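Long-range contacts in HD domain-containing protein (Aquifex aeolicus, PDB 2HEK), which is of unknown function but may be a dGTPase of the HD-domain family, with a zinc site and GDP-binding sites far from its active site: residues 7-12 with 169-174; 180-185 with 206-211; 198-203 with 327-332. All blocks are in the same frame, centred on the assembly; numbering follows the deposited sequence.

Contact 1 of 3, residues 7-12 with 169-174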
ATOM      1  N   ASP A   7      -7.910   7.169  11.961  1.00 25.83           N
ATOM      2  CA  ASP A   7      -6.538   7.672  11.794  1.00 25.85           C
ATOM      3  C   ASP A   7      -5.997   6.918  10.613  1.00 25.19           C
ATOM      4  O   ASP A   7      -5.819   5.698  10.704  1.00 24.79           O
ATOM      5  CB  ASP A   7      -5.684   7.389  13.055  1.00 27.59           C
ATOM      6  CG  ASP A   7      -4.279   8.042  12.992  1.00 33.43           C
ATOM      7  OD1 ASP A   7      -3.778   8.325  11.876  1.00 31.49           O
ATOM      8  OD2 ASP A   7      -3.650   8.261  14.077  1.00 32.81           O
ATOM      9  N   PRO A   8      -5.713   7.623   9.495  1.00 24.43           N
ATOM     10  CA  PRO A   8      -5.249   6.917   8.280  1.00 23.78           C
ATOM     11  C   PRO A   8      -3.928   6.172   8.491  1.00 26.59           C
ATOM     12  O   PRO A   8      -3.620   5.258   7.716  1.00 28.05           O
ATOM     13  CB  PRO A   8      -5.054   8.052   7.261  1.00 22.84           C
ATOM     14  CG  PRO A   8      -4.896   9.311   8.096  1.00 26.23           C
ATOM     15  CD  PRO A   8      -5.803   9.081   9.284  1.00 23.85           C
ATOM     16  N   LEU A   9      -3.163   6.505   9.550  1.00 21.56           N
ATOM     17  CA  LEU A   9      -1.939   5.759   9.815  1.00 28.56           C
ATOM     18  C   LEU A   9      -2.238   4.379  10.405  1.00 30.97           C
ATOM     19  O   LEU A   9      -1.478   3.450  10.205  1.00 34.31           O
ATOM     20  CB  LEU A   9      -1.010   6.527  10.772  1.00 26.23           C
ATOM     21  CG  LEU A   9      -0.018   7.481  10.101  1.00 31.37           C
ATOM     22  CD1 LEU A   9      -0.700   8.627   9.292  1.00 28.60           C
ATOM     23  CD2 LEU A   9       0.804   7.982  11.222  1.00 32.59           C
ATOM     24  N   TYR A  10      -3.324   4.243  11.151  1.00 25.14           N
ATOM     25  CA  TYR A  10      -3.500   3.042  11.993  1.00 30.66           C
ATOM     26  C   TYR A  10      -4.826   2.363  11.777  1.00 31.84           C
ATOM     27  O   TYR A  10      -5.044   1.291  12.309  1.00 37.68           O
ATOM     28  CB  TYR A  10      -3.411   3.430  13.490  1.00 28.15           C
ATOM     29  CG  TYR A  10      -2.087   4.080  13.806  1.00 27.38           C
ATOM     30  CD1 TYR A  10      -2.042   5.370  14.343  1.00 26.00           C
ATOM     31  CD2 TYR A  10      -0.877   3.428  13.515  1.00 27.21           C
ATOM     32  CE1 TYR A  10      -0.822   5.995  14.610  1.00 26.68           C
ATOM     33  CE2 TYR A  10       0.357   4.062  13.771  1.00 28.25           C
ATOM     34  CZ  TYR A  10       0.364   5.316  14.333  1.00 27.14           C
ATOM     35  OH  TYR A  10       1.548   5.931  14.604  1.00 27.34           O
ATOM     36  N   GLY A  11      -5.722   2.995  11.028  1.00 29.71           N
ATOM     37  CA  GLY A  11      -7.111   2.514  10.921  1.00 29.75           C
ATOM     38  C   GLY A  11      -7.967   3.272  11.933  1.00 29.66           C
ATOM     39  O   GLY A  11      -8.602   4.286  11.605  1.00 31.33           O
ATOM     40  N   PHE A  12      -7.986   2.801  13.166  1.00 27.25           N
ATOM     41  CA  PHE A  12      -8.714   3.510  14.259  1.00 33.01           C
ATOM     42  C   PHE A  12      -7.830   3.576  15.483  1.00 33.69           C
ATOM     43  O   PHE A  12      -7.036   2.671  15.700  1.00 37.29           O
ATOM     44  CB  PHE A  12     -10.017   2.782  14.596  1.00 33.04           C
ATOM     45  CG  PHE A  12     -11.063   2.929  13.536  1.00 34.10           C
ATOM     46  CD1 PHE A  12     -11.972   4.000  13.578  1.00 35.33           C
ATOM     47  CD2 PHE A  12     -11.122   2.041  12.466  1.00 38.46           C
ATOM     48  CE1 PHE A  12     -12.936   4.151  12.592  1.00 36.40           C
ATOM     49  CE2 PHE A  12     -12.085   2.202  11.460  1.00 37.74           C
ATOM     50  CZ  PHE A  12     -12.982   3.258  11.528  1.00 36.81           C
ATOM     51  N   ASP A 169       4.582  12.202   9.382  1.00 22.84           N
ATOM     52  CA  ASP A 169       5.245  13.201   8.542  1.00 22.49           C
ATOM     53  C   ASP A 169       5.423  12.635   7.137  1.00 22.50           C
ATOM     54  O   ASP A 169       5.138  13.329   6.174  1.00 23.41           O
ATOM     55  CB  ASP A 169       6.591  13.648   9.138  1.00 21.74           C
ATOM     56  CG  ASP A 169       6.435  14.420  10.469  1.00 24.90           C
ATOM     57  OD1 ASP A 169       5.306  14.764  10.858  1.00 26.58           O
ATOM     58  OD2 ASP A 169       7.455  14.673  11.139  1.00 26.83           O
ATOM     59  N   ALA A 170       5.820  11.361   7.023  1.00 20.44           N
ATOM     60  CA  ALA A 170       6.040  10.732   5.702  1.00 22.99           C
ATOM     61  C   ALA A 170       4.707  10.621   4.978  1.00 22.28           C
ATOM     62  O   ALA A 170       4.625  10.883   3.804  1.00 25.03           O
ATOM     63  CB  ALA A 170       6.633   9.358   5.855  1.00 19.35           C
ATOM     64  N   TYR A 171       3.663  10.216   5.695  1.00 27.13           N
ATOM     65  CA  TYR A 171       2.344   9.971   5.114  1.00 24.51           C
ATOM     66  C   TYR A 171       1.771  11.264   4.541  1.00 22.98           C
ATOM     67  O   TYR A 171       1.219  11.272   3.445  1.00 22.55           O
ATOM     68  CB  TYR A 171       1.395   9.421   6.207  1.00 23.46           C
ATOM     69  CG  TYR A 171       0.033   9.007   5.698  1.00 19.09           C
ATOM     70  CD1 TYR A 171      -0.170   7.713   5.188  1.00 25.03           C
ATOM     71  CD2 TYR A 171      -1.074   9.903   5.760  1.00 21.92           C
ATOM     72  CE1 TYR A 171      -1.437   7.312   4.700  1.00 21.75           C
ATOM     73  CE2 TYR A 171      -2.356   9.500   5.340  1.00 22.35           C
ATOM     74  CZ  TYR A 171      -2.506   8.183   4.798  1.00 21.60           C
ATOM     75  OH  TYR A 171      -3.725   7.755   4.308  1.00 22.94           O
ATOM     76  N   PHE A 172       1.885  12.362   5.274  1.00 22.07           N
ATOM     77  CA  PHE A 172       1.282  13.624   4.821  1.00 24.81           C
ATOM     78  C   PHE A 172       2.199  14.407   3.890  1.00 24.27           C
ATOM     79  O   PHE A 172       1.715  15.068   2.983  1.00 27.73           O
ATOM     80  CB  PHE A 172       0.895  14.534   6.003  1.00 26.73           C
ATOM     81  CG  PHE A 172      -0.345  14.078   6.735  1.00 31.38           C
ATOM     82  CD1 PHE A 172      -0.288  13.046   7.665  1.00 22.49           C
ATOM     83  CD2 PHE A 172      -1.563  14.702   6.515  1.00 38.38           C
ATOM     84  CE1 PHE A 172      -1.426  12.607   8.340  1.00 27.63           C
ATOM     85  CE2 PHE A 172      -2.736  14.256   7.218  1.00 40.55           C
ATOM     86  CZ  PHE A 172      -2.640  13.183   8.107  1.00 32.34           C
ATOM     87  N   CYS A 173       3.505  14.409   4.133  1.00 25.46           N
ATOM     88  CA  CYS A 173       4.409  15.115   3.179  1.00 25.97           C
ATOM     89  C   CYS A 173       4.454  14.437   1.833  1.00 27.65           C
ATOM     90  O   CYS A 173       4.593  15.124   0.822  1.00 29.84           O
ATOM     91  CB  CYS A 173       5.839  15.282   3.703  1.00 23.76           C
ATOM     92  SG  CYS A 173       5.909  16.370   5.131  1.00 28.20           S
ATOM     93  N   GLY A 174       4.313  13.109   1.833  1.00 27.50           N
ATOM     94  CA  GLY A 174       4.400  12.278   0.611  1.00 25.82           C
ATOM     95  C   GLY A 174       5.824  11.763   0.390  1.00 32.28           C
ATOM     96  O   GLY A 174       6.316  11.814  -0.715  1.00 35.83           O
TER
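Tyr171 points its ring at the loop that joins strands 2-7 and 11-16 because CG lies anti to the backbone N (chi1 -175°), whereas in Phe172 CG lies anti to the carbonyl carbon (chi1 -75°), and Phe172 CD1 lies at the edge of the Tyr171 ring, in its plane. Leu9 and Pro8 pack against this pair. Leu9 CD1 sits over one face of Tyr171, 4.1 Å from the centroid and 29° off the normal, a CH-pi contact, and the same methyl is 4.2 Å from Phe172 CE1. Pro8 crosses Tyr171 at about a right angle, its CB 3.5 Å from Tyr171 CZ. The phenol end lies beside Pro8 CB and reaches across a subunit interface: Tyr171 OH is hydrogen-bonded to the backbone O of Tyr171 of the second subunit, and the two tyrosine rings stack. The loop is shaped by Asp7, whose OD1 takes Leu9 N at 3.0 Å from above the carboxylate plane, an Asx turn, while Tyr10 and Gly11 both face Asp7 in a classic beta bulge. The contact thus seats the hairpin of strands 2-7 and 11-16 on the last turns of helix 160-173, which also supplies the zinc ligand Asp161 and packs through Ala170 on Met216 of helix 203-221.

Contact 2 of 3, residues 180-185 with 206-211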
ATOM      1  N   PHE A 180       7.814   2.994   6.587  1.00 41.11           N
ATOM      2  CA  PHE A 180       7.485   3.571   7.876  1.00 39.23           C
ATOM      3  C   PHE A 180       6.481   2.806   8.809  1.00 40.68           C
ATOM      4  O   PHE A 180       5.862   3.416   9.725  1.00 43.91           O
ATOM      5  CB  PHE A 180       7.032   5.013   7.627  1.00 38.22           C
ATOM      6  CG  PHE A 180       8.091   5.889   6.943  1.00 39.32           C
ATOM      7  CD1 PHE A 180       8.221   5.940   5.544  1.00 36.47           C
ATOM      8  CD2 PHE A 180       8.956   6.651   7.710  1.00 34.59           C
ATOM      9  CE1 PHE A 180       9.185   6.796   4.924  1.00 38.88           C
ATOM     10  CE2 PHE A 180       9.922   7.489   7.089  1.00 38.19           C
ATOM     11  CZ  PHE A 180      10.041   7.558   5.708  1.00 36.11           C
ATOM     12  N   ASP A 181       6.354   1.490   8.625  1.00 38.85           N
ATOM     13  CA  ASP A 181       5.426   0.703   9.399  1.00 41.88           C
ATOM     14  C   ASP A 181       6.263  -0.064  10.421  1.00 45.48           C
ATOM     15  O   ASP A 181       6.978  -1.028  10.072  1.00 46.67           O
ATOM     16  CB  ASP A 181       4.603  -0.241   8.491  1.00 43.36           C
ATOM     17  CG  ASP A 181       3.673  -1.211   9.276  1.00 46.00           C
ATOM     18  OD1 ASP A 181       3.876  -1.476  10.491  1.00 45.19           O
ATOM     19  OD2 ASP A 181       2.730  -1.737   8.637  1.00 46.69           O
ATOM     20  N   TYR A 182       6.173   0.376  11.683  1.00 42.78           N
ATOM     21  CA  TYR A 182       7.034  -0.159  12.732  1.00 39.83           C
ATOM     22  C   TYR A 182       6.373  -1.263  13.599  1.00 36.38           C
ATOM     23  O   TYR A 182       6.811  -1.537  14.675  1.00 37.33           O
ATOM     24  CB  TYR A 182       7.663   0.986  13.550  1.00 35.63           C
ATOM     25  CG  TYR A 182       8.277   2.161  12.738  1.00 38.82           C
ATOM     26  CD1 TYR A 182       7.879   3.476  13.000  1.00 35.25           C
ATOM     27  CD2 TYR A 182       9.199   1.951  11.697  1.00 33.75           C
ATOM     28  CE1 TYR A 182       8.386   4.555  12.270  1.00 32.96           C
ATOM     29  CE2 TYR A 182       9.709   3.042  10.950  1.00 37.16           C
ATOM     30  CZ  TYR A 182       9.294   4.337  11.265  1.00 36.22           C
ATOM     31  OH  TYR A 182       9.783   5.455  10.603  1.00 36.61           O
ATOM     32  N   ASP A 183       5.347  -1.935  13.088  1.00 35.26           N
ATOM     33  CA  ASP A 183       4.710  -3.060  13.771  1.00 36.03           C
ATOM     34  C   ASP A 183       5.722  -4.168  14.072  1.00 33.24           C
ATOM     35  O   ASP A 183       5.802  -4.675  15.195  1.00 34.20           O
ATOM     36  CB  ASP A 183       3.618  -3.606  12.866  1.00 46.86           C
ATOM     37  CG  ASP A 183       2.640  -4.460  13.595  1.00 56.05           C
ATOM     38  OD1 ASP A 183       2.931  -5.684  13.782  1.00 61.26           O
ATOM     39  OD2 ASP A 183       1.560  -3.907  13.947  1.00 61.52           O
ATOM     40  N   ARG A 184       6.504  -4.534  13.066  1.00 26.92           N
ATOM     41  CA  ARG A 184       7.599  -5.480  13.226  1.00 31.72           C
ATOM     42  C   ARG A 184       8.622  -5.017  14.258  1.00 29.75           C
ATOM     43  O   ARG A 184       8.979  -5.788  15.148  1.00 30.11           O
ATOM     44  CB  ARG A 184       8.274  -5.799  11.865  1.00 31.19           C
ATOM     45  CG  ARG A 184       9.472  -6.783  11.966  1.00 32.68           C
ATOM     46  CD  ARG A 184       9.079  -8.140  12.610  1.00 34.75           C
ATOM     47  NE  ARG A 184      10.175  -9.085  12.461  1.00 36.50           N
ATOM     48  CZ  ARG A 184      10.166 -10.344  12.894  1.00 38.52           C
ATOM     49  NH1 ARG A 184       9.082 -10.847  13.480  1.00 37.10           N
ATOM     50  NH2 ARG A 184      11.241 -11.107  12.700  1.00 39.80           N
ATOM     51  N   LEU A 185       9.070  -3.764  14.175  1.00 31.68           N
ATOM     52  CA  LEU A 185      10.056  -3.263  15.133  1.00 29.56           C
ATOM     53  C   LEU A 185       9.495  -3.366  16.541  1.00 29.49           C
ATOM     54  O   LEU A 185      10.152  -3.921  17.437  1.00 32.69           O
ATOM     55  CB  LEU A 185      10.451  -1.799  14.839  1.00 30.51           C
ATOM     56  CG  LEU A 185      11.508  -1.204  15.769  1.00 28.89           C
ATOM     57  CD1 LEU A 185      12.843  -2.056  15.906  1.00 31.36           C
ATOM     58  CD2 LEU A 185      11.819   0.243  15.391  1.00 32.66           C
ATOM     59  N   LEU A 206      15.336  -2.643  12.823  1.00 29.91           N
ATOM     60  CA  LEU A 206      16.051  -1.466  13.387  1.00 27.73           C
ATOM     61  C   LEU A 206      16.816  -0.692  12.304  1.00 26.84           C
ATOM     62  O   LEU A 206      16.766   0.531  12.252  1.00 26.39           O
ATOM     63  CB  LEU A 206      17.030  -1.897  14.502  1.00 30.64           C
ATOM     64  CG  LEU A 206      17.945  -0.814  15.098  1.00 30.81           C
ATOM     65  CD1 LEU A 206      17.158   0.322  15.779  1.00 28.24           C
ATOM     66  CD2 LEU A 206      19.012  -1.429  16.050  1.00 30.91           C
ATOM     67  N   GLU A 207      17.552  -1.420  11.452  1.00 29.60           N
ATOM     68  CA  GLU A 207      18.187  -0.835  10.274  1.00 29.33           C
ATOM     69  C   GLU A 207      17.155  -0.043   9.458  1.00 26.49           C
ATOM     70  O   GLU A 207      17.422   1.085   9.063  1.00 29.12           O
ATOM     71  CB  GLU A 207      18.819  -1.966   9.407  1.00 29.43           C
ATOM     72  CG  GLU A 207      20.106  -2.529  10.070  1.00 31.53           C
ATOM     73  CD  GLU A 207      20.761  -3.681   9.317  1.00 34.71           C
ATOM     74  OE1 GLU A 207      20.116  -4.263   8.420  1.00 32.87           O
ATOM     75  OE2 GLU A 207      21.928  -3.995   9.657  1.00 44.51           O
ATOM     76  N   ASN A 208      15.998  -0.635   9.173  1.00 26.83           N
ATOM     77  CA  ASN A 208      14.998   0.053   8.370  1.00 28.89           C
ATOM     78  C   ASN A 208      14.535   1.349   9.064  1.00 27.34           C
ATOM     79  O   ASN A 208      14.362   2.392   8.434  1.00 27.05           O
ATOM     80  CB  ASN A 208      13.773  -0.847   8.128  1.00 29.76           C
ATOM     81  CG  ASN A 208      12.668  -0.104   7.421  1.00 36.46           C
ATOM     82  OD1 ASN A 208      12.857   0.348   6.319  1.00 38.06           O
ATOM     83  ND2 ASN A 208      11.542   0.097   8.086  1.00 43.39           N
ATOM     84  N   PHE A 209      14.312   1.266  10.364  1.00 26.47           N
ATOM     85  CA  PHE A 209      13.883   2.437  11.147  1.00 23.56           C
ATOM     86  C   PHE A 209      14.892   3.584  11.048  1.00 24.71           C
ATOM     87  O   PHE A 209      14.516   4.725  10.768  1.00 24.72           O
ATOM     88  CB  PHE A 209      13.642   2.002  12.607  1.00 27.81           C
ATOM     89  CG  PHE A 209      13.338   3.143  13.517  1.00 29.18           C
ATOM     90  CD1 PHE A 209      12.083   3.737  13.499  1.00 27.73           C
ATOM     91  CD2 PHE A 209      14.334   3.677  14.336  1.00 34.23           C
ATOM     92  CE1 PHE A 209      11.793   4.851  14.336  1.00 30.72           C
ATOM     93  CE2 PHE A 209      14.061   4.790  15.188  1.00 35.76           C
ATOM     94  CZ  PHE A 209      12.772   5.370  15.178  1.00 33.93           C
ATOM     95  N   LEU A 210      16.178   3.294  11.237  1.00 25.36           N
ATOM     96  CA  LEU A 210      17.220   4.331  11.151  1.00 25.33           C
ATOM     97  C   LEU A 210      17.361   4.931   9.747  1.00 26.08           C
ATOM     98  O   LEU A 210      17.600   6.130   9.625  1.00 25.57           O
ATOM     99  CB  LEU A 210      18.594   3.791  11.632  1.00 25.52           C
ATOM    100  CG  LEU A 210      18.553   3.277  13.087  1.00 27.85           C
ATOM    101  CD1 LEU A 210      19.789   2.415  13.335  1.00 31.07           C
ATOM    102  CD2 LEU A 210      18.474   4.487  14.093  1.00 27.68           C
ATOM    103  N   ILE A 211      17.219   4.100   8.704  1.00 26.16           N
ATOM    104  CA  ILE A 211      17.247   4.588   7.312  1.00 26.69           C
ATOM    105  C   ILE A 211      16.021   5.449   7.024  1.00 26.48           C
ATOM    106  O   ILE A 211      16.112   6.533   6.380  1.00 26.57           O
ATOM    107  CB  ILE A 211      17.242   3.443   6.276  1.00 30.37           C
ATOM    108  CG1 ILE A 211      18.487   2.562   6.402  1.00 32.64           C
ATOM    109  CG2 ILE A 211      17.161   4.035   4.873  1.00 31.41           C
ATOM    110  CD1 ILE A 211      19.798   3.289   6.326  1.00 37.81           C
TER
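The Tyr182 and Phe209 rings meet in a T-shaped (edge-to-face) stack: their planes stand at 78°, their centroids are 5.0 Å apart, and it is the edge of Phe209 that addresses the face of Tyr182. The approach is off-centre, since Phe209 CD1 hangs over the tyrosine ring toward its rim, 3.6 Å from both Tyr182 CE2 and Tyr182 CZ. On the opposite face of the same ring the backbone O of Phe180 stands over the centre, so Tyr182 is sandwiched between an aromatic edge and a carbonyl. At the edge of the ring, near its plane, Asn208 ND2 comes to 4.5 Å from Tyr182 CE2; this amide nitrogen is hydrogen-bonded to Phe179 O, and Asn208 OD1 to a glycerol. Tyr182 OH is bonded to Ser212 OG, which anchors the far end of the ring one turn further along helix 203-221.

Tyr182 occupies the N-cap position of helix 183-187, and the chain enters that helix through an Asx turn in which Asp181 OD1 accepts Asp183 N at 3.0 Å, met nearly along the C-O axis. Both helices belong to the HD-associated region.

Leu185, three residues beyond Tyr182, extends the apolar contact. With its CG opposite the backbone N (chi1 -178°), the branch spans two residues of the partner helix: CD2 lies 3.8 Å from Phe209 CB, obliquely to the phenylalanine ring, and CD1 lies 4.0 Å from Leu206 N. Leu206 turns its CB away, so the leucine methyl meets mainly backbone there, with Leu185 CD1 4.4 Å from Leu206 CB. Phe158 touches Leu185, Leu206 and Phe209, while Met163 of helix 160-173 packs on Tyr182 and Leu185.

Contact 3 of 3, residues 198-203 with 327-332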
ATOM      1  N   VAL A 198      16.441  -4.047  21.437  1.00 31.95           N
ATOM      2  CA  VAL A 198      15.871  -4.777  20.303  1.00 34.37           C
ATOM      3  C   VAL A 198      16.401  -6.215  20.319  1.00 34.18           C
ATOM      4  O   VAL A 198      17.597  -6.414  20.425  1.00 38.96           O
ATOM      5  CB  VAL A 198      16.254  -4.113  18.935  1.00 34.81           C
ATOM      6  CG1 VAL A 198      15.510  -4.783  17.735  1.00 32.83           C
ATOM      7  CG2 VAL A 198      15.970  -2.601  18.959  1.00 35.17           C
ATOM      8  N   ASP A 199      15.521  -7.205  20.251  1.00 35.32           N
ATOM      9  CA  ASP A 199      15.946  -8.590  20.043  1.00 36.23           C
ATOM     10  C   ASP A 199      16.686  -8.727  18.704  1.00 40.31           C
ATOM     11  O   ASP A 199      16.413  -8.003  17.747  1.00 39.01           O
ATOM     12  CB  ASP A 199      14.754  -9.513  20.037  1.00 37.49           C
ATOM     13  CG  ASP A 199      15.173 -10.967  20.136  1.00 44.75           C
ATOM     14  OD1 ASP A 199      15.763 -11.322  21.177  1.00 47.52           O
ATOM     15  OD2 ASP A 199      14.952 -11.741  19.181  1.00 45.47           O
ATOM     16  N   GLU A 200      17.627  -9.652  18.610  1.00 40.60           N
ATOM     17  CA  GLU A 200      18.379  -9.784  17.382  1.00 43.68           C
ATOM     18  C   GLU A 200      17.488 -10.104  16.189  1.00 40.91           C
ATOM     19  O   GLU A 200      17.837  -9.769  15.082  1.00 44.60           O
ATOM     20  CB  GLU A 200      19.486 -10.828  17.518  1.00 52.62           C
ATOM     21  CG  GLU A 200      20.650 -10.538  16.580  1.00 60.45           C
ATOM     22  CD  GLU A 200      21.805 -11.501  16.740  1.00 66.80           C
ATOM     23  OE1 GLU A 200      21.750 -12.392  17.625  1.00 69.51           O
ATOM     24  OE2 GLU A 200      22.772 -11.360  15.965  1.00 70.00           O
ATOM     25  N   SER A 201      16.332 -10.733  16.399  1.00 39.14           N
ATOM     26  CA  SER A 201      15.389 -10.995  15.305  1.00 38.91           C
ATOM     27  C   SER A 201      14.817  -9.690  14.711  1.00 39.46           C
ATOM     28  O   SER A 201      14.139  -9.704  13.674  1.00 38.95           O
ATOM     29  CB  SER A 201      14.251 -11.889  15.784  1.00 38.65           C
ATOM     30  OG  SER A 201      13.497 -11.251  16.814  1.00 40.94           O
ATOM     31  N   GLY A 202      15.079  -8.572  15.380  1.00 37.51           N
ATOM     32  CA  GLY A 202      14.642  -7.281  14.891  1.00 35.90           C
ATOM     33  C   GLY A 202      15.746  -6.400  14.355  1.00 35.66           C
ATOM     34  O   GLY A 202      15.530  -5.188  14.178  1.00 33.84           O
ATOM     35  N   LEU A 203      16.928  -6.975  14.097  1.00 34.86           N
ATOM     36  CA  LEU A 203      18.055  -6.169  13.586  1.00 35.69           C
ATOM     37  C   LEU A 203      17.758  -5.448  12.270  1.00 35.24           C
ATOM     38  O   LEU A 203      18.113  -4.269  12.112  1.00 36.16           O
ATOM     39  CB  LEU A 203      19.314  -6.996  13.430  1.00 37.97           C
ATOM     40  CG  LEU A 203      20.623  -6.189  13.404  1.00 39.98           C
ATOM     41  CD1 LEU A 203      20.708  -5.104  14.494  1.00 41.05           C
ATOM     42  CD2 LEU A 203      21.823  -7.150  13.549  1.00 44.60           C
ATOM     43  N   VAL A 327      21.037  -4.286  21.424  1.00 43.43           N
ATOM     44  CA  VAL A 327      20.439  -5.410  20.769  1.00 44.85           C
ATOM     45  C   VAL A 327      20.734  -6.616  21.650  1.00 49.13           C
ATOM     46  O   VAL A 327      21.881  -6.830  22.033  1.00 52.49           O
ATOM     47  CB  VAL A 327      21.035  -5.614  19.357  1.00 43.34           C
ATOM     48  CG1 VAL A 327      20.560  -6.934  18.777  1.00 42.84           C
ATOM     49  CG2 VAL A 327      20.630  -4.423  18.418  1.00 43.58           C
ATOM     50  N   LEU A 328      19.702  -7.388  21.976  1.00 50.96           N
ATOM     51  CA  LEU A 328      19.874  -8.599  22.773  1.00 52.86           C
ATOM     52  C   LEU A 328      20.199  -9.767  21.872  1.00 56.66           C
ATOM     53  O   LEU A 328      19.364 -10.207  21.083  1.00 56.61           O
ATOM     54  CB  LEU A 328      18.628  -8.894  23.616  1.00 51.02           C
ATOM     55  CG  LEU A 328      18.672 -10.108  24.556  1.00 50.08           C
ATOM     56  CD1 LEU A 328      19.629  -9.896  25.730  1.00 50.17           C
ATOM     57  CD2 LEU A 328      17.299 -10.392  25.056  1.00 48.45           C
ATOM     58  N   SER A 329      21.431 -10.249  21.997  1.00 62.22           N
ATOM     59  CA  SER A 329      21.933 -11.382  21.230  1.00 69.27           C
ATOM     60  C   SER A 329      21.822 -12.679  22.028  1.00 72.52           C
ATOM     61  O   SER A 329      21.443 -12.662  23.202  1.00 72.33           O
ATOM     62  CB  SER A 329      23.397 -11.146  20.873  1.00 72.04           C
ATOM     63  OG  SER A 329      23.927 -12.274  20.194  1.00 76.39           O
ATOM     64  N   SER A 330      22.153 -13.802  21.395  1.00 75.78           N
ATOM     65  CA  SER A 330      22.262 -15.069  22.125  1.00 79.86           C
ATOM     66  C   SER A 330      23.428 -15.028  23.136  1.00 81.21           C
ATOM     67  O   SER A 330      23.385 -15.695  24.172  1.00 81.63           O
ATOM     68  CB  SER A 330      22.371 -16.265  21.168  1.00 80.83           C
ATOM     69  OG  SER A 330      23.296 -16.016  20.121  1.00 82.80           O
ATOM     70  N   GLU A 331      24.436 -14.207  22.833  1.00 82.10           N
ATOM     71  CA  GLU A 331      25.592 -13.971  23.703  1.00 82.16           C
ATOM     72  C   GLU A 331      25.354 -12.836  24.709  1.00 80.42           C
ATOM     73  O   GLU A 331      26.306 -12.317  25.301  1.00 80.81           O
ATOM     74  CB  GLU A 331      26.822 -13.617  22.859  1.00 84.84           C
ATOM     75  CG  GLU A 331      27.015 -14.435  21.586  1.00 88.90           C
ATOM     76  CD  GLU A 331      27.871 -13.703  20.558  1.00 89.32           C
ATOM     77  OE1 GLU A 331      27.396 -12.678  20.005  1.00 92.29           O
ATOM     78  OE2 GLU A 331      29.013 -14.152  20.302  1.00 92.07           O
ATOM     79  N   GLY A 332      24.097 -12.438  24.895  1.00 77.18           N
ATOM     80  CA  GLY A 332      23.768 -11.291  25.752  1.00 73.58           C
ATOM     81  C   GLY A 332      23.730  -9.953  25.015  1.00 70.10           C
ATOM     82  O   GLY A 332      23.774  -9.899  23.783  1.00 68.49           O
TER
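Val198 O is approached by two groups of the partner strand: Leu328 N donates a hydrogen bond of 2.8 Å, with an angle of 153° at the hydrogen and the donor tilted 29° from the carbonyl plane, and Val327 CA brings a CA-H...O contact of 3.0 Å. These belong to a parallel pairing in a mixed sheet, where strands 195-199 and 326-329 lie side by side with Val198 facing Val327 and Asp199 facing Leu328. The next link, Glu200 N to Leu328 O at 3.1 Å, is weak, and here the first strand gives way to a 3-10 turn.

Asp199 fixes that exit. Its CG is anti to the backbone N (chi1 -167°), and OD2 receives two donors from one residue: Ser201 OG at 2.8 Å through the anti lone pair, and Ser201 N at 3.3 Å from above the carboxylate plane, which makes an Asx turn. Replacing Asp199 with an alanine would probably leave Ser201 N and OG without their shared acceptor and let the turn out of the strand move more freely. A CB on Gly202 would clash with Val198 CG1, so the turn packs closely against the strand it has just left.

On the other strand, a type I turn from Ser329 to Gly332, closed by a weak bond from Gly332 N to Ser329 O and by Ser329 N to Gly332 O at 3.0 Å, reverses the chain into strand 332-335. Val198 and Val327 share one face of the sheet, and Asp199 and Leu328 the other. Ala336 and Leu339 of helix 336-339 touch Val327 as well. Leu203, at the start of the next helix, crosses the Val327 side chain at about a right angle, its CD1 4.0 Å from Val327 CG2.

The three contacts step outward from near the zinc site: the centres of contacts 1 and 2 are 15 Å apart, as are those of contacts 2 and 3, while contacts 1 and 3 are 30 Å apart and their nearest atoms about 17 Å. Contact 1 closes before contact 2 opens, whereas the segments of contacts 2 and 3 alternate along the chain, strand 195-199 being followed, after a short 3-10 turn, by helix 203-221. Neighbours touch. Ala170 CB meets Phe180 CE1 at 3.7 Å, and Leu206 CD2 meets Val327 CG2 at 4.1 Å. Packing thus passes in steps from the N-terminal hairpin through helix 160-173, the loop at Phe180 and helix 203-221 to the mixed sheet.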